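Local coordinates for DHC, diheme cytochrome c (PDB 2FWT), which binds two covalently attached c-type hemes and probably passes electrons to the sphaeroides heme protein SHP, its interaction partner, at residues A23-R28 / L83-L88. Numbering follows the deposited sequence.
Sequences ALLPAR and LRISEL. With HEC (heme c), chain C.
With CG1 of Ile85 and CG of Leu25 each turned anti to its own carbonyl carbon (chi1 -63° and -71°), the two side chains meet obliquely, Leu25 CG lying 3.7 Å from Ile85 CG1. Leu24 adds a second touch, its CB 3.8 Å from Ile85 CD1, while Leu88 CD1 approaches the carbonyl oxygen of Leu24. No hydrogen bond joins 23-28 to 83-88; the contact is apolar, and Leu33 also touches Leu25, as Phe91 does Ile85. Polar groups of 84-86 turn to the heme propionates, and Leu25 CD1 meets the heme methyl CMA (4.0 Å). Arg84, extended from CG to NE, sends NH1 to HEC O2A (3.0 Å) and both NH1 and NH2 to HEC O1D, one guanidinium spanning both propionates. Ser86 adds two bonds, N to HEC O1A (2.9 Å, 164°) and OG to HEC O2A (2.6 Å); Ser109 and Ser111 hydroxyls also bond the heme. A methionine in place of Arg84 has no N-H to give, and the propionates would probably lose their shared tie and turn more freely. Thus a short 3-10 turn and its flanking residues divide their labour: aliphatic groups pack against the 3-10 turn and loop leading into helix 27-34, while polar groups probably offset the propionates' negative charge.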
loop_
_atom_site.group_PDB
_atom_site.type_symbol
_atom_site.label_atom_id
_atom_site.label_comp_id
_atom_site.label_asym_id
_atom_site.label_seq_id
_atom_site.Cartn_x
_atom_site.Cartn_y
_atom_site.Cartn_z
ATOM N N ALA A 23 1.480 -4.088 7.134
ATOM C CA ALA A 23 2.152 -5.373 7.109
ATOM C C ALA A 23 2.619 -5.782 5.729
ATOM O O ALA A 23 3.390 -6.749 5.594
ATOM C CB ALA A 23 1.213 -6.397 7.646
ATOM N N LEU A 24 2.144 -5.098 4.696
ATOM C CA LEU A 24 2.464 -5.503 3.327
ATOM C C LEU A 24 3.839 -5.053 2.798
ATOM O O LEU A 24 4.333 -5.637 1.831
ATOM C CB LEU A 24 1.363 -5.043 2.389
ATOM C CG LEU A 24 0.168 -5.948 2.016
ATOM C CD1 LEU A 24 -0.046 -7.219 2.789
ATOM C CD2 LEU A 24 -1.086 -5.171 1.771
ATOM N N LEU A 25 4.445 -4.035 3.406
ATOM C CA LEU A 25 5.757 -3.556 2.989
ATOM C C LEU A 25 6.714 -3.500 4.170
ATOM O O LEU A 25 6.298 -3.310 5.323
ATOM C CB LEU A 25 5.666 -2.149 2.361
ATOM C CG LEU A 25 4.998 -2.064 0.973
ATOM C CD1 LEU A 25 4.851 -0.621 0.576
ATOM C CD2 LEU A 25 5.840 -2.795 -0.056
ATOM N N PRO A 26 8.005 -3.649 3.888
ATOM C CA PRO A 26 8.982 -3.451 4.944
ATOM C C PRO A 26 9.158 -1.982 5.335
ATOM O O PRO A 26 8.847 -1.065 4.559
ATOM C CB PRO A 26 10.253 -4.009 4.347
ATOM C CG PRO A 26 10.084 -3.844 2.862
ATOM C CD PRO A 26 8.628 -4.046 2.602
ATOM N N ALA A 27 9.690 -1.770 6.525
ATOM C CA ALA A 27 9.856 -0.414 7.079
ATOM C C ALA A 27 10.581 0.523 6.132
ATOM O O ALA A 27 10.148 1.673 5.925
ATOM C CB ALA A 27 10.529 -0.465 8.415
ATOM N N ARG A 28 11.658 0.060 5.524
ATOM C CA ARG A 28 12.435 0.944 4.647
ATOM C C ARG A 28 11.651 1.454 3.440
ATOM O O ARG A 28 11.899 2.551 2.962
ATOM C CB ARG A 28 13.695 0.253 4.179
ATOM C CG ARG A 28 13.484 -0.900 3.228
ATOM C CD ARG A 28 14.793 -1.700 3.145
ATOM N NE ARG A 28 14.647 -2.828 2.246
ATOM C CZ ARG A 28 14.130 -4.019 2.581
ATOM N NH1 ARG A 28 13.725 -4.274 3.809
ATOM N NH2 ARG A 28 14.026 -4.956 1.655
ATOM N N LEU A 83 9.009 0.160 -3.763
ATOM C CA LEU A 83 8.004 1.147 -3.459
ATOM C C LEU A 83 6.587 0.591 -3.606
ATOM O O LEU A 83 5.641 1.253 -3.171
ATOM C CB LEU A 83 8.146 2.363 -4.360
ATOM C CG LEU A 83 8.994 3.569 -3.924
ATOM C CD1 LEU A 83 9.753 3.398 -2.646
ATOM C CD2 LEU A 83 9.872 4.041 -5.086
ATOM N N ARG A 84 6.438 -0.588 -4.224
ATOM C CA ARG A 84 5.104 -1.115 -4.550
ATOM C C ARG A 84 4.938 -2.505 -3.963
ATOM O O ARG A 84 5.829 -3.370 -4.140
ATOM C CB ARG A 84 4.869 -1.183 -6.073
ATOM C CG ARG A 84 4.770 0.140 -6.716
ATOM C CD ARG A 84 4.580 -0.008 -8.202
ATOM N NE ARG A 84 4.259 1.217 -8.953
ATOM C CZ ARG A 84 3.045 1.705 -9.203
ATOM N NH1 ARG A 84 1.963 1.187 -8.666
ATOM N NH2 ARG A 84 2.930 2.784 -9.968
ATOM N N ILE A 85 3.793 -2.718 -3.321
ATOM C CA ILE A 85 3.357 -4.043 -2.934
ATOM C C ILE A 85 3.279 -4.939 -4.186
ATOM O O ILE A 85 3.712 -6.100 -4.174
ATOM C CB ILE A 85 1.990 -3.994 -2.235
ATOM C CG1 ILE A 85 2.072 -3.180 -0.920
ATOM C CG2 ILE A 85 1.490 -5.407 -1.933
ATOM C CD1 ILE A 85 0.727 -2.623 -0.481
ATOM N N SER A 86 2.760 -4.366 -5.266
ATOM C CA SER A 86 2.557 -5.065 -6.532
ATOM C C SER A 86 3.849 -5.459 -7.251
ATOM O O SER A 86 3.793 -6.154 -8.261
ATOM C CB SER A 86 1.658 -4.223 -7.444
ATOM O OG SER A 86 2.292 -3.031 -7.857
ATOM N N GLU A 87 5.000 -5.030 -6.743
ATOM C CA GLU A 87 6.316 -5.421 -7.271
ATOM C C GLU A 87 7.072 -6.406 -6.376
ATOM O O GLU A 87 8.185 -6.822 -6.704
ATOM C CB GLU A 87 7.186 -4.182 -7.504
ATOM C CG GLU A 87 6.688 -3.333 -8.668
ATOM C CD GLU A 87 6.848 -3.993 -10.044
ATOM O OE1 GLU A 87 7.949 -4.515 -10.359
ATOM O OE2 GLU A 87 5.884 -3.961 -10.833
ATOM N N LEU A 88 6.474 -6.814 -5.266
ATOM C CA LEU A 88 7.129 -7.757 -4.380
ATOM C C LEU A 88 7.255 -9.132 -5.012
ATOM O O LEU A 88 6.375 -9.548 -5.730
ATOM C CB LEU A 88 6.381 -7.895 -3.062
ATOM C CG LEU A 88 6.398 -6.641 -2.183
ATOM C CD1 LEU A 88 5.467 -6.853 -1.027
ATOM C CD2 LEU A 88 7.801 -6.316 -1.716
HETATM FE FE HEC C . -0.671 6.201 -2.869
HETATM C CHA HEC C . 0.219 3.910 -5.190
HETATM C CHB HEC C . 0.746 4.269 -0.408
HETATM C CHC HEC C . -1.668 8.433 -0.519
HETATM C CHD HEC C . -1.948 8.214 -5.304
HETATM N NA HEC C . 0.268 4.424 -2.793
HETATM C C1A HEC C . 0.547 3.627 -3.890
HETATM C C2A HEC C . 1.245 2.445 -3.477
HETATM C C3A HEC C . 1.385 2.535 -2.138
HETATM C C4A HEC C . 0.770 3.774 -1.693
HETATM C CMA HEC C . 2.046 1.527 -1.217
HETATM C CAA HEC C . 1.706 1.322 -4.414
HETATM C CBA HEC C . 0.583 0.349 -4.765
HETATM C CGA HEC C . 1.166 -0.866 -5.460
HETATM O O1A HEC C . 1.648 -1.774 -4.752
HETATM O O2A HEC C . 1.141 -0.934 -6.717
HETATM N NB HEC C . -0.499 6.327 -0.847
HETATM C C1B HEC C . 0.192 5.468 -0.025
HETATM C C2B HEC C . 0.210 6.014 1.313
HETATM C C3B HEC C . -0.454 7.188 1.269
HETATM C C4B HEC C . -0.964 7.362 -0.077
HETATM C CMB HEC C . 0.972 5.336 2.472
HETATM C CAB HEC C . -0.699 8.213 2.399
HETATM C CBB HEC C . 0.437 8.856 2.836
HETATM N NC HEC C . -1.640 7.974 -2.918
HETATM C C1C HEC C . -1.968 8.738 -1.818
HETATM C C2C HEC C . -2.723 9.885 -2.250
HETATM C C3C HEC C . -2.796 9.847 -3.582
HETATM C C4C HEC C . -2.123 8.633 -4.015
HETATM C CMC HEC C . -3.278 10.962 -1.305
HETATM C CAC HEC C . -3.467 10.888 -4.521
HETATM C CBC HEC C . -3.107 12.206 -4.425
HETATM N ND HEC C . -0.811 6.087 -4.855
HETATM C C1D HEC C . -1.352 7.059 -5.697
HETATM C C2D HEC C . -1.216 6.647 -7.076
HETATM C C3D HEC C . -0.545 5.310 -7.063
HETATM C C4D HEC C . -0.335 5.038 -5.645
HETATM C CMD HEC C . -1.613 7.410 -8.305
HETATM C CAD HEC C . -0.190 4.484 -8.293
HETATM C CBD HEC C . -1.375 3.568 -8.625
HETATM C CGD HEC C . -1.135 2.772 -9.885
HETATM O O1D HEC C . 0.042 2.686 -10.312
HETATM O O2D HEC C . -2.138 2.220 -10.440
#